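Local atomic coordinates of spindle pole body-associated protein VIK1 (Saccharomyces cerevisiae, PDB entry 2O0A), a protein that recruits the minus-end-directed kinesin Kar3 to microtubules, cross-links antiparallel microtubules as a heterodimer with it, and carries a motor-homology domain that lacks a nucleotide-binding site. Residues Q90-N95 with D261-F266; G199-Q204 with F223-L228. All blocks are in the same frame, centred on the assembly; numbering follows the deposited sequence.

Interaction 1 of 2, residues Q90-N95 with D261-F266; sequences QKKNFN and DTKSFF
Asn93, Phe94 and Asn95 meet Thr262, Lys263 and Ser264 where two parallel strands, 94-99 and 265-270, enter the central sheet of the kinesin-like motor-homology domain. Each strand follows a helix: 72-89 ends in a Schellman motif at Lys91, and 250-261 stops just before Thr262.

The backbones join through a single bridge between Phe94 and Lys263. Lys263 N donates to Asn93 O at 3.0 Å, in the carbonyl plane and on a lone pair, whereas the bond from Asn95 N to Lys263 O is bent to 126° and weak.

Lysine suits a partly exposed place: its methylenes pack while its ammonium reaches water. Lys92 CD lies 4.0 Å from Lys263 CG as the two chains cross obliquely, the first extended and the second bent at chi2 and chi3. Their ammonium groups come within 4.6 Å, NZ to NZ; water 1 accepts from Lys92 NZ and more weakly from Lys263 NZ, and the salt bridge of Lys263 to Glu21 probably eases the like-charge approach. Asn93 ND2 reaches Asp261 O through water 2, while its OD1 accepts from Asp222 N.

The buried amide of Asn95 carries three bonds across the contact, since asparagine both donates and accepts. With CG between the backbone N and carbonyl carbon (chi1 71°), OD1 accepts from Phe265 N, which sits above the plane of the Asn95 side-chain carbonyl. ND2 donates to Thr262 OG1 at 2.9 Å, tilted from the amide plane, a hydroxyl also hydrogen-bonded to Leu258 O of helix 250-261, and to Ser264 OG, again at 2.9 Å but in that plane.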
loop_
_atom_site.group_PDB
_atom_site.type_symbol
_atom_site.label_atom_id
_atom_site.label_comp_id
_atom_site.label_asym_id
_atom_site.label_seq_id
_atom_site.Cartn_x
_atom_site.Cartn_y
_atom_site.Cartn_z
ATOM N N GLN A 90 3.268 16.098 -8.010
ATOM C CA GLN A 90 3.441 17.086 -6.947
ATOM C C GLN A 90 4.774 16.951 -6.218
ATOM O O GLN A 90 5.086 17.744 -5.319
ATOM C CB GLN A 90 2.303 16.977 -5.942
ATOM C CG GLN A 90 0.956 17.336 -6.515
ATOM C CD GLN A 90 -0.176 17.186 -5.520
ATOM O OE1 GLN A 90 -0.046 16.518 -4.488
ATOM N NE2 GLN A 90 -1.311 17.787 -5.842
ATOM N N LYS A 91 5.550 15.932 -6.588
ATOM C CA LYS A 91 6.830 15.634 -5.932
ATOM C C LYS A 91 6.673 15.433 -4.419
ATOM O O LYS A 91 7.465 15.932 -3.620
ATOM C CB LYS A 91 7.871 16.732 -6.245
ATOM C CG LYS A 91 8.186 16.859 -7.742
ATOM C CD LYS A 91 9.087 18.051 -8.048
ATOM C CE LYS A 91 8.315 19.363 -8.087
ATOM N NZ LYS A 91 9.167 20.495 -8.551
ATOM N N LYS A 92 5.631 14.697 -4.036
ATOM C CA LYS A 92 5.335 14.425 -2.638
ATOM C C LYS A 92 5.713 12.992 -2.351
ATOM O O LYS A 92 5.196 12.079 -3.007
ATOM C CB LYS A 92 3.853 14.653 -2.334
ATOM C CG LYS A 92 3.487 16.135 -2.177
ATOM C CD LYS A 92 2.071 16.292 -1.711
ATOM C CE LYS A 92 1.675 17.760 -1.637
ATOM N NZ LYS A 92 0.470 17.882 -0.774
ATOM N N ASN A 93 6.623 12.799 -1.402
ATOM C CA ASN A 93 6.948 11.449 -0.920
ATOM C C ASN A 93 5.682 10.791 -0.414
ATOM O O ASN A 93 4.829 11.453 0.211
ATOM C CB ASN A 93 8.000 11.519 0.182
ATOM C CG ASN A 93 9.274 12.156 -0.293
ATOM O OD1 ASN A 93 9.638 12.085 -1.483
ATOM N ND2 ASN A 93 9.961 12.816 0.636
ATOM N N PHE A 94 5.527 9.504 -0.711
ATOM C CA PHE A 94 4.235 8.874 -0.513
ATOM C C PHE A 94 4.342 7.393 -0.234
ATOM O O PHE A 94 5.407 6.811 -0.314
ATOM C CB PHE A 94 3.279 9.166 -1.681
ATOM C CG PHE A 94 3.663 8.549 -3.019
ATOM C CD1 PHE A 94 2.826 7.612 -3.608
ATOM C CD2 PHE A 94 4.820 8.954 -3.720
ATOM C CE1 PHE A 94 3.115 7.052 -4.849
ATOM C CE2 PHE A 94 5.121 8.419 -4.979
ATOM C CZ PHE A 94 4.264 7.452 -5.546
ATOM N N ASN A 95 3.212 6.786 0.095
ATOM C CA ASN A 95 3.243 5.379 0.473
ATOM C C ASN A 95 2.012 4.613 0.058
ATOM O O ASN A 95 0.983 5.189 -0.326
ATOM C CB ASN A 95 3.520 5.221 1.982
ATOM C CG ASN A 95 2.357 5.640 2.852
ATOM O OD1 ASN A 95 1.246 5.109 2.743
ATOM N ND2 ASN A 95 2.609 6.588 3.765
ATOM N N ASP A 261 4.790 12.138 7.758
ATOM C CA ASP A 261 5.664 12.889 6.852
ATOM C C ASP A 261 5.572 12.534 5.374
ATOM O O ASP A 261 6.282 13.127 4.554
ATOM C CB ASP A 261 7.120 12.771 7.322
ATOM C CG ASP A 261 7.352 13.395 8.700
ATOM O OD1 ASP A 261 6.436 14.052 9.243
ATOM O OD2 ASP A 261 8.462 13.232 9.239
ATOM N N THR A 262 4.710 11.572 5.034
ATOM C CA THR A 262 4.468 11.217 3.629
ATOM C C THR A 262 2.967 11.136 3.391
ATOM O O THR A 262 2.190 11.041 4.354
ATOM C CB THR A 262 5.173 9.873 3.202
ATOM O OG1 THR A 262 4.554 8.761 3.863
ATOM C CG2 THR A 262 6.642 9.871 3.561
ATOM N N LYS A 263 2.557 11.200 2.124
ATOM C CA LYS A 263 1.169 10.970 1.757
ATOM C C LYS A 263 0.909 9.477 1.880
ATOM O O LYS A 263 1.737 8.680 1.467
ATOM C CB LYS A 263 0.883 11.390 0.314
ATOM C CG LYS A 263 1.067 12.868 0.010
ATOM C CD LYS A 263 -0.063 13.684 0.594
ATOM C CE LYS A 263 -1.309 13.649 -0.266
ATOM N NZ LYS A 263 -2.396 14.490 0.345
ATOM N N SER A 264 -0.245 9.125 2.441
ATOM C CA SER A 264 -0.583 7.714 2.706
ATOM C C SER A 264 -1.770 7.168 1.918
ATOM O O SER A 264 -2.717 7.873 1.559
ATOM C CB SER A 264 -0.864 7.478 4.204
ATOM O OG SER A 264 0.246 7.791 5.023
ATOM N N PHE A 265 -1.717 5.863 1.683
ATOM C CA PHE A 265 -2.821 5.145 1.066
ATOM C C PHE A 265 -2.884 3.803 1.775
ATOM O O PHE A 265 -1.993 2.963 1.592
ATOM C CB PHE A 265 -2.497 4.955 -0.427
ATOM C CG PHE A 265 -3.613 4.362 -1.273
ATOM C CD1 PHE A 265 -4.126 5.092 -2.354
ATOM C CD2 PHE A 265 -4.080 3.047 -1.073
ATOM C CE1 PHE A 265 -5.110 4.556 -3.202
ATOM C CE2 PHE A 265 -5.077 2.512 -1.907
ATOM C CZ PHE A 265 -5.587 3.269 -2.978
ATOM N N PHE A 266 -3.923 3.586 2.586
ATOM C CA PHE A 266 -4.078 2.290 3.256
ATOM C C PHE A 266 -4.925 1.372 2.398
ATOM O O PHE A 266 -5.982 1.765 1.906
ATOM C CB PHE A 266 -4.721 2.470 4.637
ATOM C CG PHE A 266 -3.792 3.060 5.662
ATOM C CD1 PHE A 266 -3.075 2.231 6.526
ATOM C CD2 PHE A 266 -3.604 4.448 5.749
ATOM C CE1 PHE A 266 -2.207 2.788 7.486
ATOM C CE2 PHE A 266 -2.730 4.998 6.708
ATOM C CZ PHE A 266 -2.042 4.169 7.567
HETATM O O HOH W 1 -1.381 16.241 -2.294
HETATM O O HOH W 2 8.519 13.541 3.110
#

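Interaction 2 of 2, residues G199-Q204 with F223-L228; sequences GIIKVQ and FYFIEL
Gly199 through Val203 run antiparallel to Phe223 through Glu227, two neighbouring strands in the central sheet of the kinesin-type motor fold. Their axes lie 4.7 Å apart, with N-to-C directions 165° from one another.

Six backbone hydrogen bonds join them, two at each of the hydrogen-bonded pairs Gly199-Glu227, Ile201-Phe225 and Val203-Phe223. The bond from Val203 N to Phe223 O is 2.8 Å long and nearly straight at 176°; its partner from Phe223 N to Val203 O matches it in length. At the Gly199 end, Glu227 N approaches Gly199 O at 3.0 Å, tilted from the carbonyl plane. Between these pairs the CA-H groups of Lys202, Tyr224 and Ile226 point at carbonyl oxygens across the gap.

Apolar pairs meet on both faces, and beta-branched residues suit such extended backbone. On one face Val203 CB meets the Phe223 ring at its edge, 3.9 Å from CD2, and Ile201 CD1 likewise lies at the edge of the Phe225 ring. On the other, Ile226 CD1 touches Ile200 CG1 at 3.8 Å.

The polar residues pack by their carbon parts. Lys202, with CG anti to the backbone N (chi1 176°) and fully extended beyond it, lies alongside Tyr224, CE 3.8 Å from OH. Both polar ends then bind the backbone of Ile165, NZ to its O and OH to its N. The buried carboxylate of Glu227 is satisfied by a salt bridge from OE1 to Arg108 and a hydrogen bond from OE2 to Asn229.

Helix 105-116 packs against the face of Ile201, Phe223 and Phe225; strand 126-136 continues the sheet beyond 199-204, and strand 94-99 beyond 223-228.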
loop_
_atom_site.group_PDB
_atom_site.type_symbol
_atom_site.label_atom_id
_atom_site.label_comp_id
_atom_site.label_asym_id
_atom_site.label_seq_id
_atom_site.Cartn_x
_atom_site.Cartn_y
_atom_site.Cartn_z
ATOM N N GLY A 199 7.253 -5.895 5.938
ATOM C CA GLY A 199 8.086 -5.646 4.774
ATOM C C GLY A 199 8.105 -4.166 4.421
ATOM O O GLY A 199 7.091 -3.472 4.548
ATOM N N ILE A 200 9.265 -3.678 3.994
ATOM C CA ILE A 200 9.396 -2.309 3.509
ATOM C C ILE A 200 10.074 -2.328 2.153
ATOM O O ILE A 200 11.209 -2.787 2.017
ATOM C CB ILE A 200 10.252 -1.415 4.429
ATOM C CG1 ILE A 200 9.709 -1.419 5.858
ATOM C CG2 ILE A 200 10.338 0.001 3.853
ATOM C CD1 ILE A 200 10.695 -0.841 6.880
ATOM N N ILE A 201 9.370 -1.825 1.145
ATOM C CA ILE A 201 9.976 -1.597 -0.152
ATOM C C ILE A 201 10.078 -0.096 -0.346
ATOM O O ILE A 201 9.101 0.596 -0.198
ATOM C CB ILE A 201 9.163 -2.284 -1.274
ATOM C CG1 ILE A 201 9.540 -3.763 -1.299
ATOM C CG2 ILE A 201 9.442 -1.635 -2.656
ATOM C CD1 ILE A 201 8.727 -4.621 -2.231
ATOM N N LYS A 202 11.284 0.388 -0.609
ATOM C CA LYS A 202 11.479 1.806 -0.878
ATOM C C LYS A 202 11.880 1.953 -2.334
ATOM O O LYS A 202 12.833 1.308 -2.799
ATOM C CB LYS A 202 12.564 2.393 0.038
ATOM C CG LYS A 202 12.855 3.857 -0.278
ATOM C CD LYS A 202 13.934 4.388 0.628
ATOM C CE LYS A 202 14.105 5.887 0.353
ATOM N NZ LYS A 202 15.330 6.447 1.026
ATOM N N VAL A 203 11.122 2.768 -3.065
ATOM C CA VAL A 203 11.384 3.022 -4.475
ATOM C C VAL A 203 11.729 4.502 -4.594
ATOM O O VAL A 203 11.027 5.360 -4.038
ATOM C CB VAL A 203 10.141 2.677 -5.344
ATOM C CG1 VAL A 203 10.362 3.078 -6.803
ATOM C CG2 VAL A 203 9.802 1.189 -5.239
ATOM N N GLN A 204 12.816 4.818 -5.296
ATOM C CA GLN A 204 13.145 6.219 -5.571
ATOM C C GLN A 204 12.911 6.482 -7.056
ATOM O O GLN A 204 13.293 5.670 -7.897
ATOM C CB GLN A 204 14.601 6.507 -5.250
ATOM C CG GLN A 204 14.985 6.280 -3.808
ATOM C CD GLN A 204 16.478 6.518 -3.597
ATOM O OE1 GLN A 204 17.330 5.796 -4.133
ATOM N NE2 GLN A 204 16.792 7.548 -2.847
ATOM N N PHE A 223 8.908 6.632 -2.627
ATOM C CA PHE A 223 7.686 5.854 -2.434
ATOM C C PHE A 223 7.978 4.665 -1.528
ATOM O O PHE A 223 8.974 3.975 -1.730
ATOM C CB PHE A 223 7.178 5.365 -3.795
ATOM C CG PHE A 223 6.139 4.281 -3.684
ATOM C CD1 PHE A 223 4.896 4.576 -3.134
ATOM C CD2 PHE A 223 6.412 2.975 -4.106
ATOM C CE1 PHE A 223 3.922 3.596 -2.987
ATOM C CE2 PHE A 223 5.444 1.962 -3.971
ATOM C CZ PHE A 223 4.189 2.271 -3.408
ATOM N N TYR A 224 7.097 4.410 -0.550
ATOM C CA TYR A 224 7.273 3.287 0.370
ATOM C C TYR A 224 6.087 2.363 0.276
ATOM O O TYR A 224 4.953 2.802 0.467
ATOM C CB TYR A 224 7.416 3.766 1.823
ATOM C CG TYR A 224 8.506 4.783 2.005
ATOM C CD1 TYR A 224 9.770 4.400 2.464
ATOM C CD2 TYR A 224 8.262 6.135 1.740
ATOM C CE1 TYR A 224 10.782 5.351 2.632
ATOM C CE2 TYR A 224 9.276 7.080 1.902
ATOM C CZ TYR A 224 10.512 6.681 2.344
ATOM O OH TYR A 224 11.508 7.626 2.524
ATOM N N PHE A 225 6.358 1.089 0.001
ATOM C CA PHE A 225 5.333 0.048 0.027
ATOM C C PHE A 225 5.538 -0.778 1.281
ATOM O O PHE A 225 6.565 -1.452 1.442
ATOM C CB PHE A 225 5.444 -0.805 -1.233
ATOM C CG PHE A 225 4.490 -1.967 -1.290
ATOM C CD1 PHE A 225 3.128 -1.792 -1.109
ATOM C CD2 PHE A 225 4.968 -3.236 -1.607
ATOM C CE1 PHE A 225 2.239 -2.877 -1.199
ATOM C CE2 PHE A 225 4.092 -4.326 -1.709
ATOM C CZ PHE A 225 2.719 -4.147 -1.502
ATOM N N ILE A 226 4.565 -0.695 2.182
ATOM C CA ILE A 226 4.639 -1.368 3.471
ATOM C C ILE A 226 3.720 -2.586 3.423
ATOM O O ILE A 226 2.554 -2.467 3.063
ATOM C CB ILE A 226 4.214 -0.414 4.610
ATOM C CG1 ILE A 226 5.133 0.806 4.664
ATOM C CG2 ILE A 226 4.126 -1.177 5.944
ATOM C CD1 ILE A 226 6.612 0.485 4.889
ATOM N N GLU A 227 4.257 -3.766 3.765
ATOM C CA GLU A 227 3.458 -4.982 3.799
ATOM C C GLU A 227 3.319 -5.456 5.238
ATOM O O GLU A 227 4.306 -5.782 5.895
ATOM C CB GLU A 227 4.077 -6.077 2.934
ATOM C CG GLU A 227 3.981 -5.772 1.449
ATOM C CD GLU A 227 4.724 -6.796 0.613
ATOM O OE1 GLU A 227 5.932 -6.613 0.379
ATOM O OE2 GLU A 227 4.093 -7.760 0.175
ATOM N N LEU A 228 2.084 -5.482 5.710
ATOM C CA LEU A 228 1.763 -6.070 7.000
ATOM C C LEU A 228 0.860 -7.252 6.680
ATOM O O LEU A 228 -0.335 -7.088 6.547
ATOM C CB LEU A 228 1.072 -5.041 7.891
ATOM C CG LEU A 228 1.945 -3.865 8.337
ATOM C CD1 LEU A 228 1.108 -2.699 8.762
ATOM C CD2 LEU A 228 2.919 -4.322 9.442
#

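The centres of the two interactions lie 12 Å apart in one mixed central sheet, where strands 265-270, 94-99, 221-228 and 197-207 are successive neighbours. Interaction 1 joins the first two and interaction 2 the last two, so strands 94-99 and 221-228 connect them directly: Phe94 O is 2.9 Å from Tyr224 N, a probable hydrogen bond, and the rings of Phe94 and Phe223 meet. Along the chain, interaction 2 is nested within the loop closed by interaction 1, the hairpin-like pair falling between two strands far apart in sequence. Both belong to the central sheet of the motor-like fold, which this domain has kept without a nucleotide-binding site.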